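PDB 1EZW: 5,10-methylenetetrahydromethanopterin reductase from Methanopyrus kandleri, which catalyses the reversible, coenzyme F420-dependent reduction of methylenetetrahydromethanopterin to methyltetrahydromethanopterin in the pathway that forms methane from carbon dioxide. Local coordinates for residues K236-A241 / A301-T306; M182-G187 / A214-R219; Y139-G144 / A159-R164. All blocks are in the same frame, centred on the assembly; numbering follows the deposited sequence.

Contact 1. Residues K236-A241 / A301-T306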
loop_
_atom_site.group_PDB
_atom_site.type_symbol
_atom_site.label_atom_id
_atom_site.label_comp_id
_atom_site.label_asym_id
_atom_site.label_seq_id
_atom_site.Cartn_x
_atom_site.Cartn_y
_atom_site.Cartn_z
ATOM N N LYS A 236 8.665 7.324 31.017
ATOM C CA LYS A 236 8.862 8.487 31.881
ATOM C C LYS A 236 9.007 8.007 33.335
ATOM O O LYS A 236 9.550 8.716 34.172
ATOM C CB LYS A 236 7.691 9.468 31.733
ATOM C CG LYS A 236 6.343 8.845 32.014
ATOM C CD LYS A 236 5.195 9.822 31.703
ATOM C CE LYS A 236 3.849 9.248 32.139
ATOM N NZ LYS A 236 3.620 7.907 31.518
ATOM N N ASP A 237 8.519 6.804 33.622
ATOM C CA ASP A 237 8.619 6.198 34.947
ATOM C C ASP A 237 9.765 5.177 34.859
ATOM O O ASP A 237 9.594 4.065 34.351
ATOM C CB ASP A 237 7.323 5.460 35.307
ATOM C CG ASP A 237 7.385 4.775 36.678
ATOM O OD1 ASP A 237 8.451 4.267 37.053
ATOM O OD2 ASP A 237 6.341 4.703 37.364
ATOM N N GLU A 238 10.932 5.558 35.363
ATOM C CA GLU A 238 12.089 4.676 35.306
ATOM C C GLU A 238 11.844 3.267 35.821
ATOM O O GLU A 238 12.320 2.288 35.249
ATOM C CB GLU A 238 13.285 5.319 36.042
ATOM C CG GLU A 238 14.518 4.449 36.004
ATOM C CD GLU A 238 15.785 5.259 36.037
ATOM O OE1 GLU A 238 16.529 5.168 37.046
ATOM O OE2 GLU A 238 16.034 5.999 35.064
ATOM N N ASP A 239 11.105 3.141 36.919
ATOM C CA ASP A 239 10.847 1.815 37.452
ATOM C C ASP A 239 10.081 0.934 36.502
ATOM O O ASP A 239 10.372 -0.251 36.377
ATOM C CB ASP A 239 10.093 1.935 38.770
ATOM C CG ASP A 239 10.967 2.440 39.867
ATOM O OD1 ASP A 239 11.982 1.767 40.127
ATOM O OD2 ASP A 239 10.647 3.494 40.458
ATOM N N LYS A 240 9.098 1.517 35.836
ATOM C CA LYS A 240 8.288 0.781 34.872
ATOM C C LYS A 240 9.161 0.348 33.680
ATOM O O LYS A 240 9.049 -0.779 33.194
ATOM C CB LYS A 240 7.120 1.656 34.406
ATOM C CG LYS A 240 5.929 1.670 35.373
ATOM C CD LYS A 240 4.733 2.463 34.818
ATOM C CE LYS A 240 4.363 2.044 33.378
ATOM N NZ LYS A 240 4.173 0.566 33.130
ATOM N N ALA A 241 10.043 1.237 33.234
ATOM C CA ALA A 241 10.939 0.897 32.117
ATOM C C ALA A 241 11.811 -0.298 32.512
ATOM O O ALA A 241 11.918 -1.284 31.782
ATOM C CB ALA A 241 11.825 2.100 31.763
ATOM N N ALA A 301 18.050 0.718 30.049
ATOM C CA ALA A 301 16.715 0.933 30.593
ATOM C C ALA A 301 16.573 2.095 31.579
ATOM O O ALA A 301 17.479 2.369 32.379
ATOM C CB ALA A 301 16.226 -0.366 31.258
ATOM N N GLY A 302 15.424 2.768 31.530
ATOM C CA GLY A 302 15.181 3.870 32.458
ATOM C C GLY A 302 14.422 5.027 31.866
ATOM O O GLY A 302 13.792 4.855 30.819
ATOM N N ASP A 303 14.446 6.192 32.519
ATOM C CA ASP A 303 13.760 7.355 31.969
ATOM C C ASP A 303 14.684 7.991 30.953
ATOM O O ASP A 303 15.835 7.564 30.803
ATOM C CB ASP A 303 13.281 8.340 33.081
ATOM C CG ASP A 303 14.405 8.842 33.995
ATOM O OD1 ASP A 303 14.068 9.277 35.126
ATOM O OD2 ASP A 303 15.584 8.848 33.617
ATOM N N PRO A 304 14.199 8.983 30.200
ATOM C CA PRO A 304 15.038 9.630 29.195
ATOM C C PRO A 304 16.407 10.094 29.690
ATOM O O PRO A 304 17.409 9.976 28.984
ATOM C CB PRO A 304 14.142 10.760 28.691
ATOM C CG PRO A 304 12.804 10.136 28.784
ATOM C CD PRO A 304 12.844 9.556 30.167
ATOM N N ASP A 305 16.468 10.617 30.905
ATOM C CA ASP A 305 17.772 11.058 31.377
ATOM C C ASP A 305 18.789 9.939 31.520
ATOM O O ASP A 305 19.937 10.085 31.105
ATOM C CB ASP A 305 17.624 11.793 32.696
ATOM C CG ASP A 305 17.908 13.228 32.528
ATOM O OD1 ASP A 305 17.100 13.896 31.835
ATOM O OD2 ASP A 305 18.967 13.672 33.039
ATOM N N THR A 306 18.353 8.837 32.095
ATOM C CA THR A 306 19.175 7.657 32.291
ATOM C C THR A 306 19.588 7.080 30.950
ATOM O O THR A 306 20.745 6.703 30.741
ATOM C CB THR A 306 18.396 6.621 33.076
ATOM O OG1 THR A 306 18.118 7.164 34.374
ATOM C CG2 THR A 306 19.178 5.340 33.261
HETATM O O HOH W 1 11.578 8.184 36.313
HETATM O O HOH W 2 17.742 7.681 37.479
#

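Contact 2. Residues M182-G187 / A214-R219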
loop_
_atom_site.group_PDB
_atom_site.type_symbol
_atom_site.label_atom_id
_atom_site.label_comp_id
_atom_site.label_asym_id
_atom_site.label_seq_id
_atom_site.Cartn_x
_atom_site.Cartn_y
_atom_site.Cartn_z
ATOM N N MET A 182 34.156 -13.405 13.576
ATOM C CA MET A 182 33.130 -12.644 12.867
ATOM C C MET A 182 33.362 -11.147 12.958
ATOM O O MET A 182 33.125 -10.409 12.000
ATOM C CB MET A 182 31.747 -13.002 13.417
ATOM C CG MET A 182 31.310 -14.378 13.016
ATOM S SD MET A 182 31.100 -14.507 11.206
ATOM C CE MET A 182 30.632 -16.113 11.114
ATOM N N LEU A 183 33.823 -10.669 14.109
ATOM C CA LEU A 183 34.085 -9.240 14.259
ATOM C C LEU A 183 35.186 -8.791 13.327
ATOM O O LEU A 183 35.095 -7.745 12.709
ATOM C CB LEU A 183 34.473 -8.899 15.708
ATOM C CG LEU A 183 33.349 -8.948 16.761
ATOM C CD1 LEU A 183 33.980 -8.914 18.167
ATOM C CD2 LEU A 183 32.403 -7.727 16.579
ATOM N N LYS A 184 36.251 -9.586 13.235
ATOM C CA LYS A 184 37.340 -9.209 12.348
ATOM C C LYS A 184 36.890 -9.243 10.862
ATOM O O LYS A 184 37.198 -8.349 10.069
ATOM C CB LYS A 184 38.510 -10.170 12.595
ATOM C CG LYS A 184 39.792 -9.697 12.013
ATOM C CD LYS A 184 40.927 -10.664 12.420
ATOM C CE LYS A 184 42.262 -10.159 11.891
ATOM N NZ LYS A 184 42.139 -9.926 10.434
ATOM N N THR A 185 36.133 -10.273 10.506
ATOM C CA THR A 185 35.634 -10.390 9.131
ATOM C C THR A 185 34.738 -9.191 8.775
ATOM O O THR A 185 34.796 -8.654 7.674
ATOM C CB THR A 185 34.823 -11.700 8.977
ATOM O OG1 THR A 185 35.685 -12.808 9.301
ATOM C CG2 THR A 185 34.285 -11.863 7.519
ATOM N N ALA A 186 33.900 -8.786 9.720
ATOM C CA ALA A 186 33.003 -7.664 9.481
ATOM C C ALA A 186 33.819 -6.376 9.276
ATOM O O ALA A 186 33.518 -5.574 8.417
ATOM C CB ALA A 186 32.013 -7.534 10.669
ATOM N N GLY A 187 34.901 -6.192 10.046
ATOM C CA GLY A 187 35.687 -4.981 9.841
ATOM C C GLY A 187 36.348 -5.001 8.477
ATOM O O GLY A 187 36.600 -3.968 7.848
ATOM N N ALA A 214 39.435 -4.013 9.770
ATOM C CA ALA A 214 39.378 -2.860 8.900
ATOM C C ALA A 214 40.791 -2.501 8.404
ATOM O O ALA A 214 40.994 -2.280 7.214
ATOM C CB ALA A 214 38.746 -1.670 9.622
ATOM N N LYS A 215 41.751 -2.479 9.326
ATOM C CA LYS A 215 43.140 -2.146 8.974
ATOM C C LYS A 215 43.711 -3.105 7.961
ATOM O O LYS A 215 44.408 -2.689 7.031
ATOM C CB LYS A 215 44.008 -2.108 10.238
ATOM C CG LYS A 215 43.686 -0.929 11.153
ATOM C CD LYS A 215 44.651 -0.832 12.345
ATOM C CE LYS A 215 44.325 0.378 13.237
ATOM N NZ LYS A 215 44.427 1.687 12.492
ATOM N N GLU A 216 43.414 -4.389 8.117
ATOM C CA GLU A 216 43.895 -5.366 7.155
ATOM C C GLU A 216 43.288 -5.160 5.768
ATOM O O GLU A 216 43.843 -5.615 4.761
ATOM C CB GLU A 216 43.649 -6.784 7.673
ATOM C CG GLU A 216 44.629 -7.132 8.789
ATOM C CD GLU A 216 44.448 -8.534 9.347
ATOM O OE1 GLU A 216 43.833 -9.374 8.656
ATOM O OE2 GLU A 216 44.947 -8.794 10.469
ATOM N N ALA A 217 42.173 -4.435 5.691
ATOM C CA ALA A 217 41.551 -4.175 4.404
ATOM C C ALA A 217 41.857 -2.745 3.960
ATOM O O ALA A 217 41.302 -2.264 2.985
ATOM C CB ALA A 217 40.003 -4.396 4.507
ATOM N N GLY A 218 42.749 -2.063 4.682
ATOM C CA GLY A 218 43.089 -0.699 4.317
ATOM C C GLY A 218 41.968 0.287 4.604
ATOM O O GLY A 218 41.898 1.362 3.990
ATOM N N ARG A 219 41.104 -0.060 5.554
ATOM C CA ARG A 219 39.973 0.790 5.891
ATOM C C ARG A 219 40.150 1.438 7.247
ATOM O O ARG A 219 40.847 0.920 8.113
ATOM C CB ARG A 219 38.680 -0.044 5.933
ATOM C CG ARG A 219 38.419 -0.843 4.667
ATOM C CD ARG A 219 37.255 -1.815 4.866
ATOM N NE ARG A 219 35.984 -1.095 4.822
ATOM C CZ ARG A 219 34.851 -1.571 5.329
ATOM N NH1 ARG A 219 33.732 -0.837 5.233
ATOM N NH2 ARG A 219 34.841 -2.729 5.974
#

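Contact 3. Residues Y139-G144 / A159-R164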
loop_
_atom_site.group_PDB
_atom_site.type_symbol
_atom_site.label_atom_id
_atom_site.label_comp_id
_atom_site.label_asym_id
_atom_site.label_seq_id
_atom_site.Cartn_x
_atom_site.Cartn_y
_atom_site.Cartn_z
ATOM N N TYR A 139 26.441 -8.970 -4.244
ATOM C CA TYR A 139 26.863 -7.772 -4.937
ATOM C C TYR A 139 27.077 -7.989 -6.428
ATOM O O TYR A 139 26.856 -7.070 -7.206
ATOM C CB TYR A 139 28.066 -7.144 -4.204
ATOM C CG TYR A 139 27.505 -6.437 -2.961
ATOM C CD1 TYR A 139 27.249 -7.151 -1.782
ATOM C CD2 TYR A 139 27.140 -5.094 -3.030
ATOM C CE1 TYR A 139 26.626 -6.534 -0.666
ATOM C CE2 TYR A 139 26.512 -4.448 -1.921
ATOM C CZ TYR A 139 26.263 -5.181 -0.759
ATOM O OH TYR A 139 25.644 -4.594 0.322
ATOM N N GLN A 140 27.473 -9.198 -6.836
ATOM C CA GLN A 140 27.517 -9.452 -8.276
ATOM C C GLN A 140 26.098 -9.305 -8.849
ATOM O O GLN A 140 25.920 -8.748 -9.938
ATOM C CB GLN A 140 28.023 -10.850 -8.623
ATOM C CG GLN A 140 29.561 -11.012 -8.446
ATOM C CD GLN A 140 30.022 -12.324 -9.048
ATOM O OE1 GLN A 140 29.485 -12.747 -10.074
ATOM N NE2 GLN A 140 31.064 -12.951 -8.449
ATOM N N TYR A 141 25.096 -9.778 -8.107
ATOM C CA TYR A 141 23.687 -9.698 -8.529
ATOM C C TYR A 141 23.248 -8.225 -8.615
ATOM O O TYR A 141 22.631 -7.795 -9.588
ATOM C CB TYR A 141 22.835 -10.468 -7.505
ATOM C CG TYR A 141 21.365 -10.590 -7.864
ATOM C CD1 TYR A 141 20.855 -11.761 -8.403
ATOM C CD2 TYR A 141 20.495 -9.515 -7.666
ATOM C CE1 TYR A 141 19.480 -11.879 -8.744
ATOM C CE2 TYR A 141 19.128 -9.619 -7.997
ATOM C CZ TYR A 141 18.630 -10.797 -8.530
ATOM O OH TYR A 141 17.264 -10.944 -8.803
ATOM N N LEU A 142 23.569 -7.448 -7.588
ATOM C CA LEU A 142 23.219 -6.024 -7.556
ATOM C C LEU A 142 23.948 -5.205 -8.623
ATOM O O LEU A 142 23.467 -4.133 -9.015
ATOM C CB LEU A 142 23.497 -5.442 -6.159
ATOM C CG LEU A 142 22.649 -5.986 -5.029
ATOM C CD1 LEU A 142 23.146 -5.368 -3.703
ATOM C CD2 LEU A 142 21.185 -5.575 -5.248
ATOM N N GLU A 143 25.116 -5.686 -9.090
ATOM C CA GLU A 143 25.817 -4.996 -10.169
ATOM C C GLU A 143 25.194 -5.336 -11.522
ATOM O O GLU A 143 25.590 -4.773 -12.553
ATOM C CB GLU A 143 27.326 -5.356 -10.184
ATOM C CG GLU A 143 28.085 -4.832 -8.946
ATOM C CD GLU A 143 28.393 -3.349 -9.015
ATOM O OE1 GLU A 143 27.848 -2.668 -9.910
ATOM O OE2 GLU A 143 29.187 -2.849 -8.173
ATOM N N GLY A 144 24.225 -6.257 -11.527
ATOM C CA GLY A 144 23.537 -6.636 -12.762
ATOM C C GLY A 144 23.924 -7.980 -13.361
ATOM O O GLY A 144 23.339 -8.416 -14.384
ATOM N N ALA A 159 24.700 -17.170 -13.945
ATOM C CA ALA A 159 23.369 -16.722 -13.550
ATOM C C ALA A 159 23.033 -15.298 -13.961
ATOM O O ALA A 159 23.424 -14.357 -13.286
ATOM C CB ALA A 159 23.245 -16.875 -12.042
ATOM N N ASP A 160 22.323 -15.145 -15.080
ATOM C CA ASP A 160 21.971 -13.827 -15.530
ATOM C C ASP A 160 20.959 -13.245 -14.546
ATOM O O ASP A 160 20.331 -13.975 -13.754
ATOM C CB ASP A 160 21.423 -13.879 -16.956
ATOM C CG ASP A 160 20.134 -14.635 -17.061
ATOM O OD1 ASP A 160 20.008 -15.743 -16.500
ATOM O OD2 ASP A 160 19.229 -14.125 -17.747
ATOM N N VAL A 161 20.856 -11.930 -14.590
ATOM C CA VAL A 161 19.999 -11.190 -13.667
ATOM C C VAL A 161 19.180 -10.160 -14.403
ATOM O O VAL A 161 19.711 -9.346 -15.136
ATOM C CB VAL A 161 20.870 -10.437 -12.641
ATOM C CG1 VAL A 161 19.981 -9.653 -11.680
ATOM C CG2 VAL A 161 21.742 -11.424 -11.852
ATOM N N LYS A 162 17.873 -10.181 -14.216
ATOM C CA LYS A 162 17.061 -9.166 -14.847
ATOM C C LYS A 162 16.662 -8.109 -13.840
ATOM O O LYS A 162 16.718 -6.919 -14.148
ATOM C CB LYS A 162 15.807 -9.765 -15.474
ATOM C CG LYS A 162 16.011 -10.255 -16.896
ATOM C CD LYS A 162 15.308 -11.572 -17.005
ATOM C CE LYS A 162 16.041 -12.548 -16.124
ATOM N NZ LYS A 162 17.491 -12.637 -16.427
ATOM N N ALA A 163 16.270 -8.537 -12.638
ATOM C CA ALA A 163 15.820 -7.581 -11.610
ATOM C C ALA A 163 16.865 -6.522 -11.333
ATOM O O ALA A 163 18.074 -6.823 -11.255
ATOM C CB ALA A 163 15.495 -8.323 -10.311
ATOM N N ARG A 164 16.414 -5.286 -11.225
ATOM C CA ARG A 164 17.339 -4.231 -10.892
ATOM C C ARG A 164 16.895 -3.529 -9.610
ATOM O O ARG A 164 15.702 -3.275 -9.382
ATOM C CB ARG A 164 17.451 -3.204 -12.016
ATOM C CG ARG A 164 18.271 -3.715 -13.232
ATOM C CD ARG A 164 19.747 -3.951 -12.861
ATOM N NE ARG A 164 20.525 -4.413 -14.021
ATOM C CZ ARG A 164 20.517 -5.658 -14.493
ATOM N NH1 ARG A 164 21.255 -5.989 -15.567
ATOM N NH2 ARG A 164 19.819 -6.589 -13.870
HETATM O O HOH W 3 20.091 -6.577 -9.399
HETATM O O HOH W 4 22.999 -10.662 -15.919
#

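Contact 1. Residues K236-A241 / A301-T306
The carboxylates of Glu238 and Asp303 meet where two N-capped helices, 238-254 and 304-316, start; one oxygen of the first takes two donors, while the second caps a helix. These helix starts sit side by side at the edge of the TIM-barrel chain, next to the short parallel pair of strands 232-234 and 300-302. Asp303 N approaches Glu238 OE2 on its anti lone pair, 3.0 Å away and nearly straight (N-H...O 167°). Thr306 OG1 donates to the same Glu238 OE2 at a very short 2.5 Å. In the Asp303 carboxylate, Thr306 N meets OD2 nearly along its C-O axis, which makes Asp303 the N-cap of helix 304-316. Asp237 holds the corresponding N-cap place for helix 238-254 through Lys240 N. Glu238 crosses because CG stands anti to its backbone N (chi1 -180°) and the chain runs on extended over Gly302, where a CB would clash with OE2. Glu238 OE2 and Asp303 OD2, both acceptors, lie 3.2 Å apart; the donors and the helix start probably offset this charge, and one acid may have a raised pKa. With an alanine in place of Glu238, Asp303 N and Thr306 OG1 would probably lose the acceptor they share. One water joins Lys236 O, Glu238 N and Asp303 OD1, and another bridges the segments, donating to Thr306 OG1 and, at 2.8 Å, to Glu238 OE1.

Contact 2. Residues M182-G187 / A214-R219
Arg219 reaches back from the loop after helix 200-216 to the carbonyl of Gly187, and its atoms can be followed one by one. CB rests against Ala214 CB of its own segment at 4.0 Å, and CG lies beside the methyl of Ala217. Next comes CD, 3.7 Å from Gly187 O. A bend at chi3 (76°) then turns the guanidinium along the end of helix 180-189. NE has a long, weak ion pair with Glu223 OE1. NH2 donates to Gly187 O at 2.9 Å, a weak bond because its N-H...O angle is only 129°; Ala186 O stands at the guanidinium edge, near its plane. NH1 finds its main partner, Ala190 O, further along the chain. A positive group beside these helix-end carbonyls is probably favoured by the helix dipole.

The turn that delivers Arg219 is a Schellman motif: Gly218, with positive phi, is its C-prime residue, Arg219 N bonds to Ala214 O and Gly218 N to Lys215 O. The two helices belong to successive beta-alpha units of the TIM barrel, following strands 173-176 and 192-196. They come close at Gly187, whose O accepts a CA-H...O contact from Ala214 CA at 3.2 Å. A CB on Gly187 would stand tight against Ala214 N.

One turn earlier, Lys184 crosses Glu216 at about a right angle. Its NZ makes a salt bridge to Glu216 OE1 at a very short 2.5 Å, coming from above the carboxylate plane, while CE lies 3.3 Å from Glu216 OE2.

Contact 3. Residues Y139-G144 / A159-R164
NH2 of Arg164 is held by two carbonyls of its own loop, Val161 O at 3.0 Å and Ala163 O at 3.2 Å, which turns a guanidinium face onto Gly144. The first bond is nearly straight (173°), and both oxygens lie within a few degrees of the guanidinium plane, evidence that the group's rotation is fixed. Gly144 CA then sits 3.6 Å above that plane, over its centre, and a CB there would be tight against Arg164 NH1.

One turn before Gly144, Tyr141 stands with CG anti to its backbone N (chi1 -175°) and its ring receives Val161 on one face. Val161 CG1 is 3.6 Å from the ring centroid, 12° off the normal, a CH-pi contact, while Val161 CG2 touches Tyr141 CD1. Past the ring, Ala163 CB meets Tyr141 OH, whose hydrogen bond goes to Tyr40 O of the second subunit.

Water completes the join: one molecule donates to both Tyr141 O and Ala163 O, and another donates to Gly144 O while accepting from Val161 N at 2.8 Å. Loop 159-164 lies between the helix end and the second subunit, as the Tyr141 bond to Tyr40 and a salt bridge from Asp160 to Lys105 of that subunit indicate. Gly144, with positive phi and two bonds back into the last turn, ends helix 127-142 of the TIM barrel in a Schellman motif.

In the fold
Along the chain the order is contact 3, contact 2, contact 1, each closing before the next opens. Contacts 2 and 3 are neighbours, with centres about 26 Å apart and nearest atoms about 10 Å; between them helix 180-189 packs on helix 127-142, Met182 and Thr185 touching Ala128. Contact 1 lies about 36 Å from contact 2 and about 47 Å from contact 3, centre to centre, contacts 1 and 3 being on opposite sides of the chain's centre. Contacts 2 and 3 lie in the layer of helices and loops around the eight parallel strands, while contact 1 also takes in strand 300-302 of the separate two-stranded sheet. Contact 3 alone reaches another subunit, linking barrel packing to assembly.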